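Local coordinates for DNA polymerase III subunit beta (Pseudomonas aeruginosa, PDB 4TSZ), which forms the bacterial sliding clamp, which tethers DNA polymerases and other proteins to DNA and gives them processivity, at residues 255-260 with 337-342; 279-284 with 321-326. All blocks are in the same frame, centred on the assembly; numbering follows the deposited sequence.

Contact 1: residues 255-260 with 337-342; sequences DKLVVG and QVRFIL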
loop_
_atom_site.group_PDB
_atom_site.type_symbol
_atom_site.label_atom_id
_atom_site.label_comp_id
_atom_site.label_asym_id
_atom_site.label_seq_id
_atom_site.Cartn_x
_atom_site.Cartn_y
_atom_site.Cartn_z
ATOM N N ASP E 255 -16.159 -8.200 -39.501
ATOM C CA ASP E 255 -16.701 -7.250 -40.478
ATOM C C ASP E 255 -16.945 -5.828 -39.955
ATOM O O ASP E 255 -17.124 -4.909 -40.755
ATOM C CB ASP E 255 -17.993 -7.819 -41.094
ATOM C CG ASP E 255 -19.126 -8.000 -40.099
ATOM O OD1 ASP E 255 -19.051 -8.947 -39.279
ATOM O OD2 ASP E 255 -20.090 -7.198 -40.141
ATOM N N LYS E 256 -16.978 -5.647 -38.632
ATOM C CA LYS E 256 -17.259 -4.348 -38.037
ATOM C C LYS E 256 -15.994 -3.715 -37.457
ATOM O O LYS E 256 -15.517 -4.136 -36.398
ATOM C CB LYS E 256 -18.392 -4.472 -37.001
ATOM C CG LYS E 256 -19.695 -5.001 -37.602
ATOM C CD LYS E 256 -20.778 -5.243 -36.556
ATOM C CE LYS E 256 -22.103 -5.637 -37.172
ATOM N NZ LYS E 256 -22.057 -6.981 -37.811
ATOM N N LEU E 257 -15.422 -2.739 -38.183
ATOM C CA LEU E 257 -14.219 -2.041 -37.732
ATOM C C LEU E 257 -14.571 -0.741 -37.023
ATOM O O LEU E 257 -15.180 0.158 -37.599
ATOM C CB LEU E 257 -13.173 -1.837 -38.853
ATOM C CG LEU E 257 -11.931 -0.946 -38.531
ATOM C CD1 LEU E 257 -11.071 -1.507 -37.371
ATOM C CD2 LEU E 257 -11.071 -0.756 -39.758
ATOM N N VAL E 258 -14.191 -0.672 -35.748
ATOM C CA VAL E 258 -14.439 0.474 -34.887
ATOM C C VAL E 258 -13.096 1.084 -34.518
ATOM O O VAL E 258 -12.188 0.377 -34.081
ATOM C CB VAL E 258 -15.269 0.080 -33.628
ATOM C CG1 VAL E 258 -15.629 1.301 -32.783
ATOM C CG2 VAL E 258 -16.533 -0.680 -34.016
ATOM N N VAL E 259 -12.964 2.386 -34.734
ATOM C CA VAL E 259 -11.786 3.152 -34.350
ATOM C C VAL E 259 -12.287 4.172 -33.330
ATOM O O VAL E 259 -13.180 4.971 -33.633
ATOM C CB VAL E 259 -11.016 3.810 -35.524
ATOM C CG1 VAL E 259 -9.795 4.573 -35.010
ATOM C CG2 VAL E 259 -10.600 2.775 -36.571
ATOM N N GLY E 260 -11.752 4.085 -32.123
ATOM C CA GLY E 260 -12.127 4.978 -31.040
ATOM C C GLY E 260 -10.926 5.521 -30.306
ATOM O O GLY E 260 -9.800 5.048 -30.492
ATOM N N GLN E 337 -5.330 6.009 -30.338
ATOM C CA GLN E 337 -6.494 5.379 -30.936
ATOM C C GLN E 337 -6.414 3.868 -30.740
ATOM O O GLN E 337 -5.321 3.294 -30.606
ATOM C CB GLN E 337 -6.634 5.733 -32.421
ATOM C CG GLN E 337 -7.078 7.171 -32.656
ATOM C CD GLN E 337 -7.440 7.416 -34.097
ATOM O OE1 GLN E 337 -6.665 7.137 -35.017
ATOM N NE2 GLN E 337 -8.624 7.962 -34.323
ATOM N N VAL E 338 -7.580 3.236 -30.714
ATOM C CA VAL E 338 -7.709 1.804 -30.527
ATOM C C VAL E 338 -8.677 1.241 -31.570
ATOM O O VAL E 338 -9.690 1.880 -31.897
ATOM C CB VAL E 338 -8.048 1.436 -29.048
ATOM C CG1 VAL E 338 -9.348 2.071 -28.561
ATOM C CG2 VAL E 338 -8.059 -0.068 -28.826
ATOM N N ARG E 339 -8.325 0.081 -32.129
ATOM C CA ARG E 339 -9.147 -0.609 -33.117
ATOM C C ARG E 339 -9.858 -1.790 -32.473
ATOM O O ARG E 339 -9.220 -2.618 -31.822
ATOM C CB ARG E 339 -8.301 -1.102 -34.302
ATOM C CG ARG E 339 -7.850 -0.022 -35.262
ATOM C CD ARG E 339 -7.085 -0.634 -36.433
ATOM N NE ARG E 339 -5.749 -1.106 -36.048
ATOM C CZ ARG E 339 -5.172 -2.210 -36.518
ATOM N NH1 ARG E 339 -5.813 -2.988 -37.384
ATOM N NH2 ARG E 339 -3.953 -2.551 -36.117
ATOM N N PHE E 340 -11.181 -1.853 -32.651
ATOM C CA PHE E 340 -12.034 -2.955 -32.205
ATOM C C PHE E 340 -12.587 -3.571 -33.484
ATOM O O PHE E 340 -13.080 -2.849 -34.359
ATOM C CB PHE E 340 -13.181 -2.458 -31.312
ATOM C CG PHE E 340 -12.818 -2.260 -29.860
ATOM C CD1 PHE E 340 -12.100 -1.143 -29.449
ATOM C CD2 PHE E 340 -13.212 -3.179 -28.899
ATOM C CE1 PHE E 340 -11.764 -0.963 -28.103
ATOM C CE2 PHE E 340 -12.901 -2.984 -27.550
ATOM C CZ PHE E 340 -12.170 -1.884 -27.162
ATOM N N ILE E 341 -12.422 -4.883 -33.637
ATOM C CA ILE E 341 -12.917 -5.613 -34.800
ATOM C C ILE E 341 -13.936 -6.618 -34.273
ATOM O O ILE E 341 -13.596 -7.519 -33.508
ATOM C CB ILE E 341 -11.788 -6.224 -35.677
ATOM C CG1 ILE E 341 -10.804 -5.119 -36.163
ATOM C CG2 ILE E 341 -12.383 -6.982 -36.877
ATOM C CD1 ILE E 341 -9.372 -5.587 -36.549
ATOM N N LEU E 342 -15.205 -6.386 -34.613
ATOM C CA LEU E 342 -16.323 -7.192 -34.140
ATOM C C LEU E 342 -17.074 -7.826 -35.308
ATOM O O LEU E 342 -16.816 -7.496 -36.470
ATOM C CB LEU E 342 -17.280 -6.303 -33.316
ATOM C CG LEU E 342 -16.662 -5.571 -32.124
ATOM C CD1 LEU E 342 -17.109 -4.135 -32.081
ATOM C CD2 LEU E 342 -16.975 -6.284 -30.818
#
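L257 carries CG opposite its backbone nitrogen (chi1 172°), whereas I341 keeps CG1 beside its own (chi1 -57°); the two turns bring L257 CD1 to 3.8 Å from I341 CG1, the chains slanting across each other. On the same face R339 lays its methylene chain against L257 and V259, CG standing 4.1 Å from L257 CD1 and equally near V259 CG2, before its guanidinium bends away to a salt bridge with D357. The other methyl of V259, CG1, rests on the amide end of Q337, with NE2 at 3.7 Å.

On the reverse face V258, V338, F340 and L342 are buried. V258 CB meets F340 CB at 4.0 Å, and V258 CG2 reaches L342 CD1 at 4.0 Å, while the F340 ring leads off toward L265 of helix 262-273. Beneath these side chains the backbones exchange six hydrogen bonds as three reciprocal pairs, K256 with L342, V258 with F340 and G260 with V338; that from V258 N to F340 O spans 2.8 Å. K256 O and V258 O each also receive a CA-H, from I341 and R339.

At the start of strand 256-261, D255 and K256 both face L342 in a classic beta bulge. There K256 NZ closes a salt bridge of 3.1 Å to D255 OD2 and also bonds S343 O. Strands 256-261 and 337-342 stand at one end of an antiparallel sheet that runs on into the central domain, the shared, helix-backed sheet characteristic of the sliding-clamp fold.

Contact 2: residues 279-284 with 321-326; sequences KYRGIR and FNVSYL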
loop_
_atom_site.group_PDB
_atom_site.type_symbol
_atom_site.label_atom_id
_atom_site.label_comp_id
_atom_site.label_asym_id
_atom_site.label_seq_id
_atom_site.Cartn_x
_atom_site.Cartn_y
_atom_site.Cartn_z
ATOM N N LYS E 279 -19.827 -8.876 -9.156
ATOM C CA LYS E 279 -19.300 -10.202 -9.468
ATOM C C LYS E 279 -19.167 -10.424 -10.979
ATOM O O LYS E 279 -18.085 -10.780 -11.454
ATOM C CB LYS E 279 -20.177 -11.303 -8.828
ATOM N N TYR E 280 -20.262 -10.214 -11.727
ATOM C CA TYR E 280 -20.293 -10.478 -13.166
ATOM C C TYR E 280 -19.746 -9.396 -14.094
ATOM O O TYR E 280 -19.314 -9.711 -15.208
ATOM C CB TYR E 280 -21.629 -11.105 -13.594
ATOM C CG TYR E 280 -21.954 -12.327 -12.764
ATOM C CD1 TYR E 280 -21.266 -13.523 -12.951
ATOM C CD2 TYR E 280 -22.872 -12.258 -11.721
ATOM C CE1 TYR E 280 -21.511 -14.633 -12.145
ATOM C CE2 TYR E 280 -23.125 -13.363 -10.906
ATOM C CZ TYR E 280 -22.452 -14.552 -11.132
ATOM O OH TYR E 280 -22.702 -15.647 -10.342
ATOM N N ARG E 281 -19.717 -8.126 -13.616
ATOM C CA ARG E 281 -19.112 -6.969 -14.311
ATOM C C ARG E 281 -19.589 -6.742 -15.756
ATOM O O ARG E 281 -18.850 -6.218 -16.588
ATOM C CB ARG E 281 -17.572 -7.065 -14.206
ATOM C CG ARG E 281 -17.067 -7.107 -12.754
ATOM C CD ARG E 281 -17.003 -5.718 -12.136
ATOM N NE ARG E 281 -15.951 -4.920 -12.784
ATOM C CZ ARG E 281 -15.735 -3.623 -12.604
ATOM N NH1 ARG E 281 -16.532 -2.911 -11.812
ATOM N NH2 ARG E 281 -14.726 -3.022 -13.220
ATOM N N GLY E 282 -20.828 -7.137 -16.025
ATOM C CA GLY E 282 -21.422 -7.042 -17.348
ATOM C C GLY E 282 -21.874 -5.655 -17.728
ATOM O O GLY E 282 -22.490 -4.939 -16.931
ATOM N N ILE E 283 -21.537 -5.269 -18.962
ATOM C CA ILE E 283 -21.956 -4.018 -19.589
ATOM C C ILE E 283 -22.560 -4.356 -20.937
ATOM O O ILE E 283 -22.237 -5.398 -21.523
ATOM C CB ILE E 283 -20.850 -2.932 -19.681
ATOM C CG1 ILE E 283 -19.644 -3.388 -20.540
ATOM C CG2 ILE E 283 -20.452 -2.414 -18.289
ATOM C CD1 ILE E 283 -18.800 -2.291 -21.087
ATOM N N ARG E 284 -23.457 -3.503 -21.410
ATOM C CA ARG E 284 -24.083 -3.666 -22.710
ATOM C C ARG E 284 -23.575 -2.573 -23.642
ATOM O O ARG E 284 -23.550 -1.393 -23.281
ATOM C CB ARG E 284 -25.612 -3.640 -22.600
ATOM C CG ARG E 284 -26.328 -3.929 -23.927
ATOM C CD ARG E 284 -27.808 -3.644 -23.836
ATOM N NE ARG E 284 -28.074 -2.214 -23.661
ATOM C CZ ARG E 284 -29.282 -1.693 -23.462
ATOM N NH1 ARG E 284 -30.353 -2.479 -23.407
ATOM N NH2 ARG E 284 -29.428 -0.383 -23.314
ATOM N N PHE E 321 -20.328 -7.508 -22.604
ATOM C CA PHE E 321 -18.931 -7.767 -22.241
ATOM C C PHE E 321 -18.672 -7.554 -20.777
ATOM O O PHE E 321 -19.337 -6.734 -20.128
ATOM C CB PHE E 321 -17.970 -6.838 -23.019
ATOM C CG PHE E 321 -17.674 -7.252 -24.430
ATOM C CD1 PHE E 321 -16.830 -8.328 -24.695
ATOM C CD2 PHE E 321 -18.212 -6.552 -25.503
ATOM C CE1 PHE E 321 -16.559 -8.714 -26.015
ATOM C CE2 PHE E 321 -17.933 -6.937 -26.815
ATOM C CZ PHE E 321 -17.123 -8.026 -27.060
ATOM N N ASN E 322 -17.654 -8.259 -20.263
ATOM C CA ASN E 322 -17.174 -8.047 -18.908
ATOM C C ASN E 322 -16.305 -6.775 -19.048
ATOM O O ASN E 322 -15.345 -6.769 -19.837
ATOM C CB ASN E 322 -16.367 -9.268 -18.410
ATOM C CG ASN E 322 -15.663 -9.076 -17.074
ATOM O OD1 ASN E 322 -15.044 -8.050 -16.800
ATOM N ND2 ASN E 322 -15.661 -10.085 -16.237
ATOM N N VAL E 323 -16.709 -5.684 -18.355
ATOM C CA VAL E 323 -16.052 -4.372 -18.408
ATOM C C VAL E 323 -14.595 -4.393 -17.932
ATOM O O VAL E 323 -13.766 -3.683 -18.499
ATOM C CB VAL E 323 -16.914 -3.227 -17.783
ATOM C CG1 VAL E 323 -17.078 -3.385 -16.279
ATOM C CG2 VAL E 323 -16.372 -1.843 -18.145
ATOM N N SER E 324 -14.288 -5.232 -16.914
ATOM C CA SER E 324 -12.930 -5.398 -16.398
ATOM C C SER E 324 -12.024 -5.959 -17.494
ATOM O O SER E 324 -10.900 -5.488 -17.620
ATOM C CB SER E 324 -12.921 -6.291 -15.155
ATOM O OG SER E 324 -13.671 -5.696 -14.109
ATOM N N TYR E 325 -12.530 -6.903 -18.327
ATOM C CA TYR E 325 -11.761 -7.481 -19.444
ATOM C C TYR E 325 -11.435 -6.422 -20.498
ATOM O O TYR E 325 -10.328 -6.419 -21.032
ATOM C CB TYR E 325 -12.490 -8.676 -20.100
ATOM C CG TYR E 325 -12.667 -9.913 -19.241
ATOM C CD1 TYR E 325 -11.952 -10.075 -18.053
ATOM C CD2 TYR E 325 -13.513 -10.945 -19.639
ATOM C CE1 TYR E 325 -12.100 -11.220 -17.270
ATOM C CE2 TYR E 325 -13.672 -12.089 -18.864
ATOM C CZ TYR E 325 -12.956 -12.230 -17.687
ATOM O OH TYR E 325 -13.132 -13.357 -16.926
ATOM N N LEU E 326 -12.386 -5.501 -20.766
ATOM C CA LEU E 326 -12.178 -4.412 -21.723
ATOM C C LEU E 326 -11.192 -3.375 -21.175
ATOM O O LEU E 326 -10.306 -2.936 -21.910
ATOM C CB LEU E 326 -13.507 -3.752 -22.144
ATOM C CG LEU E 326 -14.571 -4.654 -22.808
ATOM C CD1 LEU E 326 -15.782 -3.844 -23.179
ATOM C CD2 LEU E 326 -14.031 -5.358 -24.065
#
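R281 leans on the start of helix 323-330 from CB to its guanidinium. Its CB lies 3.8 Å from N322 OD1, and CG comes within 3.9 Å of S324 OG, with CD about as near. Bends at chi2 (-81°) and chi3 (-68°) then fold the chain back on the serine, so that NE donates to S324 OG at 2.7 Å and NH2 donates to the same oxygen at 3.0 Å. This is a side-on grip by two nitrogens on one atom: OG sits at the guanidinium edge, nearly in its plane, and the pair of bonds should limit rotation of the group. V323 CG1 covers one guanidinium face, displaced toward the rim. The R281 carbonyl takes the V323 N-H at 2.8 Å, so an oxygen just ahead of strand 282-288 receives the first amide of the helix.

What results is a strand-to-helix junction: the antiparallel pairing of strands 282-288 and 317-322 ends where N322 becomes the helix N-cap. Its OD1 accepts from Y325 N at 3.2 Å, the donor standing well above the amide plane, and its ND2 lies over the centre of the Y325 ring. Polar side chains of the bound peptide pack on N322 and on Y325.

One step along, I283 and F321 form a hydrogen-bonded antiparallel pair, each amide giving to the other's carbonyl. I283 meets V323 at about a right angle, CG2 lying 3.7 Å from V323 CB, and its CD1 extends to L326 CD1 at 4.0 Å. F269 of helix 262-273 touches both I283 and V323 in this buried layer.

Overall arrangement
Two different sheets of the C-terminal domain meet here. Contact 1 belongs to the sheet shared with the central domain and contact 2 to the sheet that holds strands 282-288 and 317-322, with contact 2 nested inside the chain loop that contact 1 closes. Their centres are 18 Å apart, yet they touch directly where L342 CD2 packs on F321 CZ at 4.1 Å. Helix 262-273 bears on both, while helix 323-330 leads on to strand 337-342. The bound peptide reaches contact 2 at N322 and Y325, and Y325 also touches H176 of the central domain.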